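VAL-1 (Chlorella virus, PDB 3GNE) cleaves the polysaccharide alginate as a lyase of polysaccharide lyase family 14, probably by the beta-elimination usual for such enzymes. Local coordinates at residues N25-A30 against P54-F59; V39-Y44 against N230-F235; Q137-L142 against E197-I202. All blocks are in the same frame, centred on the assembly; numbering follows the deposited sequence. Where two conformers were deposited one is given.

Interaction 1: residues N25-A30 against P54-F59; sequences NMKKSA and PGVGGF
Lys-27 and Ser-29 reach from a type II' beta turn, Met-26 to Ser-29, to the carbonyls of Gly-57 and Gly-58 on the loop that leads into strand 59-63. The turn is closed by a bond from Ser-29 N to Met-26 O. It carries the chain from strand 21-25 of one sheet of the beta-sandwich to strand 30-34 of the other. Lys-27 lies along the glycine backbone with its chain extended beyond CG. Its CD packs on Gly-58 O at 3.5 Å. Its NZ then donates to Gly-57 O at 3.1 Å, tilted 25° from the carbonyl plane. A water accepts from both Lys-27 NZ and Gly-57 N, so Lys-27 NZ holds Gly-57 directly at O and through water at N.

Val-56 sits against the two lysines. Its CG1 is anti to the backbone N (chi1 179°) and meets Lys-27 CB and Lys-28 CG. The Lys-28 side chain crosses Val-56 at about a right angle, and its NZ goes on to a salt bridge with Asp-45. A second water links Lys-28 N to Gly-58 O.

Phe-59 CB packs against Asn-25 O at 3.2 Å. Phe-59 CA makes a CA-H...O contact with the same oxygen. Beyond CB the Phe-59 ring meets the ring of Trp-217. Ser-29 is buried, and its OG also accepts a hydrogen bond from Val-43 N of strand 37-44, so one hydroxyl joins turn, loop and strand. Ser-29 OG donates to Gly-58 O at 2.9 Å from above the carbonyl plane, with a C=O...donor angle of 107°.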
ATOM      1  N   ASN A  25      12.037  -4.252  -7.904  1.00  7.38           N
ATOM      2  CA  ASN A  25      12.961  -5.186  -7.211  1.00  8.46           C
ATOM      3  C   ASN A  25      12.235  -6.532  -7.184  1.00  7.81           C
ATOM      4  O   ASN A  25      11.331  -6.719  -6.359  1.00  8.44           O
ATOM      5  CB  ASN A  25      13.272  -4.758  -5.797  1.00  9.08           C
ATOM      6  CG  ASN A  25      14.119  -3.561  -5.729  1.00  9.73           C
ATOM      7  OD1 ASN A  25      15.318  -3.609  -5.449  1.00 13.92           O
ATOM      8  ND2 ASN A  25      13.542  -2.403  -6.036  1.00 11.81           N
ATOM      9  N   MET A  26      12.622  -7.426  -8.100  1.00  8.22           N
ATOM     10  CA  MET A  26      11.957  -8.739  -8.152  0.50  8.68           C
ATOM     11  C   MET A  26      12.475  -9.669  -7.042  1.00  7.32           C
ATOM     12  O   MET A  26      11.710 -10.509  -6.590  1.00  9.11           O
ATOM     13  CB  MET A  26      12.152  -9.435  -9.497  0.50  8.68           C
ATOM     14  CG  MET A  26      11.403  -8.807 -10.665  0.50  5.77           C
ATOM     15  SD  MET A  26       9.663  -8.556 -10.402  0.50  8.97           S
ATOM     16  CE  MET A  26       8.889 -10.171 -10.331  0.50 12.26           C
ATOM     17  N   LYS A  27      13.726  -9.505  -6.657  1.00  8.28           N
ATOM     18  CA  LYS A  27      14.267 -10.337  -5.557  1.00  8.44           C
ATOM     19  C   LYS A  27      14.112 -11.794  -5.961  1.00 10.00           C
ATOM     20  O   LYS A  27      14.558 -12.176  -7.074  1.00 10.59           O
ATOM     21  CB  LYS A  27      13.644  -9.983  -4.208  1.00  9.94           C
ATOM     22  CG  LYS A  27      13.931  -8.503  -3.855  1.00 13.23           C
ATOM     23  CD  LYS A  27      13.167  -8.193  -2.551  1.00 12.42           C
ATOM     24  CE  LYS A  27      13.294  -6.826  -2.063  1.00 12.68           C
ATOM     25  NZ  LYS A  27      12.761  -6.648  -0.717  1.00  9.14           N
ATOM     26  N   LYS A  28      13.515 -12.634  -5.103  0.50  9.22           N
ATOM     27  CA  LYS A  28      13.259 -14.043  -5.392  0.50  9.21           C
ATOM     28  C   LYS A  28      11.856 -14.290  -5.908  0.50  8.50           C
ATOM     29  O   LYS A  28      11.475 -15.449  -6.055  0.50 10.46           O
ATOM     30  CB  LYS A  28      13.447 -14.892  -4.116  0.50  8.99           C
ATOM     31  CG  LYS A  28      14.942 -14.950  -3.747  0.50  9.61           C
ATOM     32  CD  LYS A  28      15.085 -15.880  -2.536  0.50 12.19           C
ATOM     33  CE  LYS A  28      16.588 -16.043  -2.290  0.50 12.70           C
ATOM     34  NZ  LYS A  28      16.805 -17.235  -1.404  0.50 14.26           N
ATOM     35  N   SER A  29      11.123 -13.215  -6.157  1.00  8.70           N
ATOM     36  CA  SER A  29       9.756 -13.347  -6.670  1.00  8.83           C
ATOM     37  C   SER A  29       9.746 -13.500  -8.188  1.00  9.30           C
ATOM     38  O   SER A  29      10.771 -13.273  -8.839  1.00 12.04           O
ATOM     39  CB  SER A  29       8.942 -12.136  -6.238  1.00  9.06           C
ATOM     40  OG  SER A  29       8.886 -12.072  -4.795  1.00  9.05           O
ATOM     41  N   ALA A  30       8.576 -13.838  -8.742  1.00  9.80           N
ATOM     42  CA  ALA A  30       8.516 -14.050 -10.166  1.00 10.35           C
ATOM     43  C   ALA A  30       7.093 -13.853 -10.686  1.00 10.17           C
ATOM     44  O   ALA A  30       6.124 -14.229 -10.033  1.00 10.96           O
ATOM     45  CB  ALA A  30       8.969 -15.482 -10.539  1.00 14.91           C
ATOM     46  N   PRO A  54      17.906 -10.088   7.765  1.00 10.10           N
ATOM     47  CA  PRO A  54      18.866 -10.488   6.727  1.00 10.15           C
ATOM     48  C   PRO A  54      18.264 -11.209   5.553  1.00  9.64           C
ATOM     49  O   PRO A  54      18.950 -11.299   4.511  1.00 11.41           O
ATOM     50  CB  PRO A  54      19.811 -11.434   7.512  1.00 11.29           C
ATOM     51  CG  PRO A  54      18.915 -12.043   8.585  1.00 12.48           C
ATOM     52  CD  PRO A  54      18.028 -10.872   9.006  1.00 11.57           C
ATOM     53  N   GLY A  55      17.087 -11.780   5.687  1.00  8.87           N
ATOM     54  CA  GLY A  55      16.618 -12.621   4.557  1.00  8.74           C
ATOM     55  C   GLY A  55      16.073 -11.820   3.420  1.00  8.54           C
ATOM     56  O   GLY A  55      15.764 -10.633   3.480  1.00  9.63           O
ATOM     57  N   VAL A  56      15.920 -12.489   2.262  1.00  9.33           N
ATOM     58  CA  VAL A  56      15.355 -11.904   1.057  1.00  8.37           C
ATOM     59  C   VAL A  56      13.857 -12.183   1.056  1.00  8.18           C
ATOM     60  O   VAL A  56      13.402 -13.319   1.211  1.00  8.94           O
ATOM     61  CB  VAL A  56      16.006 -12.522  -0.205  1.00  9.15           C
ATOM     62  CG1 VAL A  56      15.391 -11.938  -1.464  1.00 10.79           C
ATOM     63  CG2 VAL A  56      17.510 -12.254  -0.180  1.00 12.87           C
ATOM     64  N   GLY A  57      13.063 -11.119   0.844  1.00  7.34           N
ATOM     65  CA  GLY A  57      11.647 -11.405   0.758  1.00  8.90           C
ATOM     66  C   GLY A  57      10.854 -10.335   0.060  1.00  8.08           C
ATOM     67  O   GLY A  57      11.165  -9.135   0.101  1.00  8.83           O
ATOM     68  N   GLY A  58       9.807 -10.786  -0.598  1.00  7.32           N
ATOM     69  CA  GLY A  58       8.831  -9.921  -1.263  1.00  7.55           C
ATOM     70  C   GLY A  58       9.322  -9.416  -2.601  1.00  7.86           C
ATOM     71  O   GLY A  58      10.191  -9.984  -3.230  1.00  8.24           O
ATOM     72  N   PHE A  59       8.712  -8.278  -3.000  1.00  7.10           N
ATOM     73  CA  PHE A  59       9.108  -7.602  -4.244  1.00  6.42           C
ATOM     74  C   PHE A  59       8.544  -6.191  -4.164  1.00  7.21           C
ATOM     75  O   PHE A  59       7.635  -5.935  -3.367  1.00  7.49           O
ATOM     76  CB  PHE A  59       8.661  -8.319  -5.524  1.00  7.59           C
ATOM     77  CG  PHE A  59       7.161  -8.280  -5.821  1.00  7.90           C
ATOM     78  CD1 PHE A  59       6.710  -7.448  -6.843  1.00  9.02           C
ATOM     79  CD2 PHE A  59       6.234  -9.036  -5.118  1.00  8.07           C
ATOM     80  CE1 PHE A  59       5.363  -7.362  -7.185  1.00  8.63           C
ATOM     81  CE2 PHE A  59       4.874  -8.976  -5.441  1.00  8.67           C
ATOM     82  CZ  PHE A  59       4.463  -8.142  -6.460  1.00 10.16           C
TER
HETATM   83  O   HOH W   1      14.366  -8.433   0.783  1.00 11.44           O
HETATM   84  O   HOH W   2      11.791 -12.271  -2.814  1.00  9.41           O

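Interaction 2: residues V39-Y44 against N230-F235; sequences VVKAVY and NQVAYF
This is an antiparallel strand pairing, Val-39 to Tyr-44 against Gln-231 to Phe-235, within the larger sheet of the fold. Six backbone hydrogen bonds join the strands. They come in pairs at Val-40 with Phe-235, Ala-42 with Ala-233 and Tyr-44 with Gln-231. The shortest runs from Ala-42 N to Ala-233 O at 2.7 Å. Ala-42 O, which accepts from Ala-233 N, also takes a CA-H...O contact from Val-232 CA.

Ala-42, Tyr-44, Ala-233 and Phe-235 share one face. Tyr-44 and Phe-235 cross at about a right angle. Tyr-44 OH lies in the plane of the Phe-235 ring, at its edge, 3.4 Å from Phe-235 CE2. Ala-42 CB meets the same edge, 3.8 Å from Phe-235 CE2. This face packs on the second sheet through strand 212-221: Tyr-44 OH is hydrogen-bonded to Thr-219 OG1, and Phe-235 meets Trp-217 edge-to-face. Phe-235 meets His-93 edge-to-face as well.

Lys-41, Val-43, Val-232 and Tyr-234 share the other face. Lys-41 is extended, with CG anti to the backbone N (chi1 180°), and runs beside Tyr-234 in the same direction. Its CG is 3.6 Å from Tyr-234 CE1, and its CE reaches Val-232 CG1. The Tyr-234 ring stacks with Phe-34. Facing antiparallel sheets of this kind are typical of the concanavalin-like beta-sandwich of this lyase family.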
ATOM      1  N   VAL A  39       0.161 -13.807 -12.282  1.00  9.55           N
ATOM      2  CA  VAL A  39       0.372 -13.316 -10.936  1.00  9.67           C
ATOM      3  C   VAL A  39       1.838 -12.999 -10.718  1.00  9.41           C
ATOM      4  O   VAL A  39       2.703 -13.355 -11.496  1.00 11.02           O
ATOM      5  CB  VAL A  39      -0.034 -14.414  -9.907  1.00 10.60           C
ATOM      6  CG1 VAL A  39      -1.437 -14.936 -10.195  1.00 12.56           C
ATOM      7  CG2 VAL A  39       0.979 -15.544  -9.886  1.00 13.38           C
ATOM      8  N   VAL A  40       2.104 -12.318  -9.575  1.00  9.20           N
ATOM      9  CA  VAL A  40       3.461 -12.333  -9.038  1.00  8.70           C
ATOM     10  C   VAL A  40       3.430 -13.285  -7.842  1.00  8.95           C
ATOM     11  O   VAL A  40       2.621 -13.138  -6.923  1.00  9.55           O
ATOM     12  CB  VAL A  40       3.962 -10.948  -8.600  1.00  9.34           C
ATOM     13  CG1 VAL A  40       5.421 -11.073  -8.149  1.00  9.45           C
ATOM     14  CG2 VAL A  40       3.860  -9.946  -9.740  1.00 10.23           C
ATOM     15  N   LYS A  41       4.316 -14.299  -7.917  1.00  9.05           N
ATOM     16  CA  LYS A  41       4.569 -15.182  -6.787  1.00  9.27           C
ATOM     17  C   LYS A  41       5.568 -14.433  -5.892  1.00  8.57           C
ATOM     18  O   LYS A  41       6.737 -14.308  -6.278  1.00  9.84           O
ATOM     19  CB  LYS A  41       5.124 -16.511  -7.259  1.00 10.48           C
ATOM     20  CG  LYS A  41       5.442 -17.526  -6.156  1.00 13.27           C
ATOM     21  CD  LYS A  41       6.209 -18.719  -6.775  1.00 21.83           C
ATOM     22  CE  LYS A  41       6.285 -19.910  -5.866  1.00 29.15           C
ATOM     23  NZ  LYS A  41       6.605 -21.188  -6.563  1.00 49.32           N
ATOM     24  N   ALA A  42       5.076 -13.934  -4.790  1.00  8.69           N
ATOM     25  CA  ALA A  42       5.923 -13.213  -3.806  1.00  8.28           C
ATOM     26  C   ALA A  42       6.583 -14.218  -2.882  1.00  7.93           C
ATOM     27  O   ALA A  42       5.868 -14.969  -2.151  1.00 10.98           O
ATOM     28  CB  ALA A  42       5.061 -12.276  -2.981  1.00  9.70           C
ATOM     29  N   VAL A  43       7.895 -14.247  -2.938  1.00  7.70           N
ATOM     30  CA  VAL A  43       8.655 -15.225  -2.137  1.00  7.97           C
ATOM     31  C   VAL A  43       9.230 -14.536  -0.936  1.00  7.79           C
ATOM     32  O   VAL A  43       9.988 -13.575  -1.053  1.00  8.32           O
ATOM     33  CB  VAL A  43       9.763 -15.816  -3.014  1.00  9.62           C
ATOM     34  CG1 VAL A  43      10.725 -16.662  -2.183  1.00 10.16           C
ATOM     35  CG2 VAL A  43       9.156 -16.636  -4.147  1.00 11.00           C
ATOM     36  N   TYR A  44       8.841 -14.991   0.239  1.00  8.88           N
ATOM     37  CA  TYR A  44       9.321 -14.419   1.494  1.00  7.86           C
ATOM     38  C   TYR A  44      10.183 -15.477   2.162  1.00  9.11           C
ATOM     39  O   TYR A  44       9.640 -16.459   2.723  1.00 10.18           O
ATOM     40  CB  TYR A  44       8.165 -14.027   2.391  1.00  9.64           C
ATOM     41  CG  TYR A  44       7.108 -13.082   1.829  1.00  8.39           C
ATOM     42  CD1 TYR A  44       7.228 -11.690   1.865  1.00  7.78           C
ATOM     43  CD2 TYR A  44       5.964 -13.646   1.257  1.00  7.79           C
ATOM     44  CE1 TYR A  44       6.266 -10.837   1.346  1.00  7.84           C
ATOM     45  CE2 TYR A  44       5.013 -12.803   0.779  1.00  8.87           C
ATOM     46  CZ  TYR A  44       5.129 -11.427   0.811  1.00  7.69           C
ATOM     47  OH  TYR A  44       4.113 -10.656   0.297  1.00  8.53           O
ATOM     48  N   ASN A 230      10.153 -19.874   5.255  1.00 10.18           N
ATOM     49  CA  ASN A 230      10.065 -19.664   3.817  1.00 10.30           C
ATOM     50  C   ASN A 230       8.626 -19.884   3.384  1.00  9.60           C
ATOM     51  O   ASN A 230       8.066 -20.936   3.696  1.00 12.05           O
ATOM     52  CB  ASN A 230      10.927 -20.676   3.059  1.00 11.20           C
ATOM     53  CG  ASN A 230      12.408 -20.563   3.276  1.00 13.58           C
ATOM     54  OD1 ASN A 230      12.940 -19.516   3.631  1.00 11.56           O
ATOM     55  ND2 ASN A 230      13.064 -21.718   3.079  1.00 25.16           N
ATOM     56  N   GLN A 231       8.047 -18.919   2.726  1.00  9.86           N
ATOM     57  CA  GLN A 231       6.603 -19.051   2.305  1.00  9.54           C
ATOM     58  C   GLN A 231       6.347 -18.117   1.150  1.00  9.48           C
ATOM     59  O   GLN A 231       7.170 -17.242   0.859  1.00 10.26           O
ATOM     60  CB  GLN A 231       5.645 -18.836   3.463  1.00 11.71           C
ATOM     61  CG  GLN A 231       5.945 -17.540   4.236  1.00  9.29           C
ATOM     62  CD  GLN A 231       5.087 -17.436   5.474  1.00  9.27           C
ATOM     63  OE1 GLN A 231       4.101 -18.186   5.620  1.00 10.21           O
ATOM     64  NE2 GLN A 231       5.438 -16.488   6.364  1.00  9.83           N
ATOM     65  N   VAL A 232       5.244 -18.333   0.452  1.00 10.33           N
ATOM     66  CA  VAL A 232       4.863 -17.523  -0.693  1.00  9.76           C
ATOM     67  C   VAL A 232       3.423 -17.079  -0.623  1.00  9.14           C
ATOM     68  O   VAL A 232       2.580 -17.717   0.012  1.00 10.68           O
ATOM     69  CB  VAL A 232       5.073 -18.258  -2.029  1.00 11.93           C
ATOM     70  CG1 VAL A 232       6.478 -18.868  -2.111  1.00 11.82           C
ATOM     71  CG2 VAL A 232       4.048 -19.346  -2.226  1.00 15.22           C
ATOM     72  N   ALA A 233       3.134 -15.980  -1.290  1.00  9.14           N
ATOM     73  CA  ALA A 233       1.789 -15.506  -1.537  1.00  8.66           C
ATOM     74  C   ALA A 233       1.728 -15.093  -2.999  1.00  9.17           C
ATOM     75  O   ALA A 233       2.767 -14.827  -3.614  1.00 11.12           O
ATOM     76  CB  ALA A 233       1.417 -14.357  -0.615  1.00 11.10           C
ATOM     77  N   TYR A 234       0.519 -14.983  -3.535  1.00  8.99           N
ATOM     78  CA  TYR A 234       0.398 -14.580  -4.929  1.00  9.15           C
ATOM     79  C   TYR A 234      -0.423 -13.296  -5.053  1.00  8.90           C
ATOM     80  O   TYR A 234      -1.485 -13.185  -4.442  1.00 11.16           O
ATOM     81  CB  TYR A 234      -0.275 -15.675  -5.768  1.00 11.03           C
ATOM     82  CG  TYR A 234       0.404 -17.014  -5.657  1.00 10.68           C
ATOM     83  CD1 TYR A 234       1.426 -17.378  -6.531  1.00 11.10           C
ATOM     84  CD2 TYR A 234       0.008 -17.920  -4.660  1.00 11.08           C
ATOM     85  CE1 TYR A 234       2.058 -18.617  -6.416  1.00 12.01           C
ATOM     86  CE2 TYR A 234       0.620 -19.146  -4.559  1.00 12.96           C
ATOM     87  CZ  TYR A 234       1.633 -19.492  -5.437  1.00 12.83           C
ATOM     88  OH  TYR A 234       2.217 -20.753  -5.295  1.00 15.89           O
ATOM     89  N   PHE A 235       0.054 -12.359  -5.848  1.00  9.20           N
ATOM     90  CA  PHE A 235      -0.647 -11.105  -6.069  1.00  9.09           C
ATOM     91  C   PHE A 235      -1.041 -10.990  -7.536  1.00  8.99           C
ATOM     92  O   PHE A 235      -0.310 -11.382  -8.430  1.00  9.76           O
ATOM     93  CB  PHE A 235       0.313  -9.908  -5.715  1.00  8.24           C
ATOM     94  CG  PHE A 235       0.538  -9.793  -4.211  1.00  7.85           C
ATOM     95  CD1 PHE A 235      -0.290  -9.048  -3.402  1.00  8.36           C
ATOM     96  CD2 PHE A 235       1.632 -10.466  -3.643  1.00  8.71           C
ATOM     97  CE1 PHE A 235      -0.058  -8.935  -2.025  1.00  8.35           C
ATOM     98  CE2 PHE A 235       1.877 -10.365  -2.272  1.00  8.13           C
ATOM     99  CZ  PHE A 235       1.030  -9.607  -1.450  1.00  8.52           C
TER

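Interaction 3: residues Q137-L142 against E197-I202; sequences QKIPGL and EVLKRI
A type II beta turn, Ile-139 to Leu-142, sits in the loop between strands 125-130 and 149-151 and brings Ile-139 against the end of strand 195-202. No direct hydrogen bond crosses the contact. Ile-139 leads it with the end of its side chain. CG1 is anti to the carbonyl carbon (chi1 -64°), and the chain continues outward to CD1. Ile-139 CD1 lies 3.7 Å from Ile-202 CG1 and 4.0 Å from Leu-199 CD1. It also lies near the backbone oxygens Lys-200 O and Arg-201 O. Leu-142 CD2 adds a looser contact with Ile-202 CG2. Phe-151 touches both Ile-139 and Leu-199, so the apolar patch carries on into strand 149-151. The contact thus joins the two sheets of the beta-sandwich, laying a loop of one on strand 195-202 of the other.

The strand is irregular here. Arg-201 and Ile-202 both face Gly-186 of the neighbouring strand 186-192, which makes a G1 beta bulge. Arg-201 takes the positive phi of the bulge (85°). A water bridges the two segments here. The water donates to Arg-201 O and to Gln-137 OE1, both at 2.7 Å, and accepts from Ile-139 N. Gln-137 is bent at chi2 (-70°), which turns its amide toward the strand. Its NE2 donates to Asn-203 O just beyond.

Lys-138 crosses Arg-201 at about a right angle. Its CE and NZ pass over Arg-201 CB and CG. The arginine is poorly ordered, so the closeness of these atoms is uncertain. Both side chains carry positive charge and probably repel mildly, with Lys-138 NZ 4.4 Å from Arg-201 NE in this modelled position. Lys-138 NZ has a partner of its own, hydrogen-bonding to Leu-184 O.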
ATOM      1  N   GLN A 137      -2.951  18.269  12.162  1.00 15.14           N
ATOM      2  CA  GLN A 137      -3.951  17.211  11.991  1.00 14.50           C
ATOM      3  C   GLN A 137      -5.002  17.380  13.071  1.00 15.13           C
ATOM      4  O   GLN A 137      -4.650  17.924  14.111  1.00 21.75           O
ATOM      5  CB  GLN A 137      -3.341  15.819  12.128  1.00 13.17           C
ATOM      6  CG  GLN A 137      -2.236  15.589  11.034  1.00 13.39           C
ATOM      7  CD  GLN A 137      -2.807  15.456   9.626  1.00 12.19           C
ATOM      8  OE1 GLN A 137      -4.017  15.391   9.351  1.00 13.18           O
ATOM      9  NE2 GLN A 137      -1.826  15.438   8.684  1.00 11.57           N
ATOM     10  N   LYS A 138      -6.219  16.927  12.841  1.00 15.73           N
ATOM     11  CA  LYS A 138      -7.176  16.902  13.934  1.00 19.77           C
ATOM     12  C   LYS A 138      -7.495  15.511  14.418  1.00 16.34           C
ATOM     13  O   LYS A 138      -8.101  15.306  15.458  1.00 17.15           O
ATOM     14  CB  LYS A 138      -8.482  17.585  13.490  1.00 25.50           C
ATOM     15  CG  LYS A 138      -9.240  16.805  12.410  1.00 28.89           C
ATOM     16  CD  LYS A 138     -10.467  17.595  12.001  1.00 36.12           C
ATOM     17  CE  LYS A 138     -10.625  17.799  10.537  1.00 41.00           C
ATOM     18  NZ  LYS A 138     -11.961  18.131  10.019  1.00 48.62           N
ATOM     19  N   ILE A 139      -7.118  14.499  13.643  1.00 14.44           N
ATOM     20  CA  ILE A 139      -7.322  13.118  14.071  1.00 13.90           C
ATOM     21  C   ILE A 139      -6.329  12.795  15.164  1.00 13.30           C
ATOM     22  O   ILE A 139      -5.111  12.888  14.979  1.00 13.93           O
ATOM     23  CB  ILE A 139      -7.110  12.189  12.845  1.00 12.68           C
ATOM     24  CG1 ILE A 139      -8.177  12.487  11.774  1.00 14.25           C
ATOM     25  CG2 ILE A 139      -7.031  10.738  13.236  1.00 14.39           C
ATOM     26  CD1 ILE A 139      -7.731  11.945  10.406  1.00 15.94           C
ATOM     27  N   PRO A 140      -6.809  12.377  16.336  1.00 16.51           N
ATOM     28  CA  PRO A 140      -5.881  12.114  17.426  1.00 17.70           C
ATOM     29  C   PRO A 140      -4.874  11.038  17.069  1.00 14.55           C
ATOM     30  O   PRO A 140      -5.255  10.004  16.510  1.00 15.52           O
ATOM     31  CB  PRO A 140      -6.769  11.592  18.550  1.00 23.28           C
ATOM     32  CG  PRO A 140      -8.116  12.216  18.237  1.00 26.75           C
ATOM     33  CD  PRO A 140      -8.236  12.213  16.728  1.00 19.68           C
ATOM     34  N   GLY A 141      -3.593  11.295  17.374  1.00 15.38           N
ATOM     35  CA  GLY A 141      -2.541  10.330  17.143  1.00 13.69           C
ATOM     36  C   GLY A 141      -2.068  10.264  15.690  1.00 12.50           C
ATOM     37  O   GLY A 141      -1.171   9.466  15.444  1.00 12.72           O
ATOM     38  N   LEU A 142      -2.625  11.106  14.790  1.00 12.50           N
ATOM     39  CA  LEU A 142      -2.056  11.149  13.415  1.00 11.24           C
ATOM     40  C   LEU A 142      -0.814  12.050  13.440  1.00 11.29           C
ATOM     41  O   LEU A 142      -0.865  13.234  13.130  1.00 13.11           O
ATOM     42  CB  LEU A 142      -3.095  11.613  12.433  1.00 11.96           C
ATOM     43  CG  LEU A 142      -2.665  11.531  10.963  1.00 11.30           C
ATOM     44  CD1 LEU A 142      -2.156  10.133  10.612  1.00 11.40           C
ATOM     45  CD2 LEU A 142      -3.834  11.929  10.060  1.00 12.72           C
ATOM     46  N   GLU A 197     -14.113   0.675   4.765  1.00 12.56           N
ATOM     47  CA  GLU A 197     -14.038   1.629   5.867  1.00 11.70           C
ATOM     48  C   GLU A 197     -13.378   2.921   5.386  1.00 11.12           C
ATOM     49  O   GLU A 197     -12.430   2.879   4.580  1.00 11.84           O
ATOM     50  CB  GLU A 197     -13.256   1.091   7.076  1.00 13.85           C
ATOM     51  CG  GLU A 197     -13.905  -0.152   7.733  1.00 17.40           C
ATOM     52  CD  GLU A 197     -15.224   0.088   8.416  1.00 15.12           C
ATOM     53  OE1 GLU A 197     -15.587   1.229   8.711  1.00 18.49           O
ATOM     54  OE2 GLU A 197     -15.938  -0.905   8.673  1.00 22.07           O
ATOM     55  N   VAL A 198     -13.857   4.060   5.852  1.00 13.07           N
ATOM     56  CA  VAL A 198     -13.396   5.362   5.450  1.00 12.16           C
ATOM     57  C   VAL A 198     -12.874   6.137   6.651  1.00 11.86           C
ATOM     58  O   VAL A 198     -13.454   6.064   7.761  1.00 16.09           O
ATOM     59  CB  VAL A 198     -14.542   6.142   4.791  1.00 13.77           C
ATOM     60  CG1 VAL A 198     -14.071   7.491   4.267  1.00 18.26           C
ATOM     61  CG2 VAL A 198     -15.139   5.285   3.675  1.00 17.14           C
ATOM     62  N   LEU A 199     -11.791   6.876   6.415  1.00 11.66           N
ATOM     63  CA  LEU A 199     -11.241   7.790   7.408  1.00 11.48           C
ATOM     64  C   LEU A 199     -11.342   9.198   6.813  1.00 12.75           C
ATOM     65  O   LEU A 199     -10.768   9.417   5.699  1.00 12.55           O
ATOM     66  CB  LEU A 199      -9.782   7.469   7.754  1.00 10.93           C
ATOM     67  CG  LEU A 199      -9.060   8.441   8.694  1.00 11.35           C
ATOM     68  CD1 LEU A 199      -9.652   8.434  10.101  1.00 13.31           C
ATOM     69  CD2 LEU A 199      -7.563   8.142   8.730  1.00 11.52           C
ATOM     70  N   LYS A 200     -12.028  10.137   7.443  1.00 11.73           N
ATOM     71  CA  LYS A 200     -12.131  11.493   6.914  1.00 14.32           C
ATOM     72  C   LYS A 200     -11.345  12.445   7.795  1.00 14.11           C
ATOM     73  O   LYS A 200     -10.900  12.100   8.902  1.00 16.79           O
ATOM     74  CB  LYS A 200     -13.624  11.894   6.869  1.00 16.35           C
ATOM     75  CG  LYS A 200     -14.459  11.033   5.927  1.00 19.19           C
ATOM     76  CD  LYS A 200     -15.802  11.715   5.647  1.00 23.75           C
ATOM     77  CE  LYS A 200     -16.617  10.941   4.629  1.00 28.62           C
ATOM     78  NZ  LYS A 200     -17.970  11.517   4.401  1.00 27.70           N
ATOM     79  N   ARG A 201     -11.128  13.654   7.301  1.00 15.03           N
ATOM     80  CA  ARG A 201     -10.522  14.757   8.071  1.00 15.65           C
ATOM     81  C   ARG A 201      -9.001  14.807   8.124  1.00 13.48           C
ATOM     82  O   ARG A 201      -8.350  15.322   9.034  1.00 16.27           O
ATOM     83  CB  ARG A 201     -11.241  14.795   9.426  1.00 47.85           C
ATOM     84  CG  ARG A 201     -12.673  15.335   9.228  1.00 89.30           C
ATOM     85  CD  ARG A 201     -13.747  14.272   9.476  1.00110.94           C
ATOM     86  NE  ARG A 201     -14.943  14.842  10.095  1.00126.88           N
ATOM     87  CZ  ARG A 201     -15.141  15.027  11.394  1.00142.27           C
ATOM     88  NH1 ARG A 201     -14.206  14.683  12.276  1.00149.69           N
ATOM     89  NH2 ARG A 201     -16.282  15.565  11.820  1.00144.10           N
ATOM     90  N   ILE A 202      -8.398  14.288   7.043  1.00 12.72           N
ATOM     91  CA  ILE A 202      -6.939  14.175   6.973  1.00 13.22           C
ATOM     92  C   ILE A 202      -6.325  15.342   6.242  1.00 13.85           C
ATOM     93  O   ILE A 202      -6.865  15.786   5.221  1.00 13.34           O
ATOM     94  CB  ILE A 202      -6.575  12.922   6.139  1.00 12.51           C
ATOM     95  CG1 ILE A 202      -7.186  11.646   6.747  1.00 11.97           C
ATOM     96  CG2 ILE A 202      -5.076  12.819   6.014  1.00 11.77           C
ATOM     97  CD1 ILE A 202      -7.073  10.447   5.847  1.00 11.16           C
TER
HETATM   98  O   HOH W   3      -6.313  15.195  10.746  1.00 14.37           O

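How the interactions relate
From the N terminus, residues 25-30 come first and meet 54-59, so interaction 1 closes a short loop. Residues 39-44, on strand 37-44, lie inside that loop but pair forward with 230-235, so interactions 1 and 2 cross along the chain. They also touch: Ala-30 O to Lys-41 N and Gly-58 N to Val-43 O are probable hydrogen bonds. Interaction 2 closes a long loop that brings the C-terminal strand back to strand 37-44. Interaction 3 opens after interaction 1 has closed and is nested inside interaction 2, about 32 Å away between centres. Interactions 2 and 3 reach the same sheet, and interaction 3 ties strand 195-202 to the loop before strand 149-151.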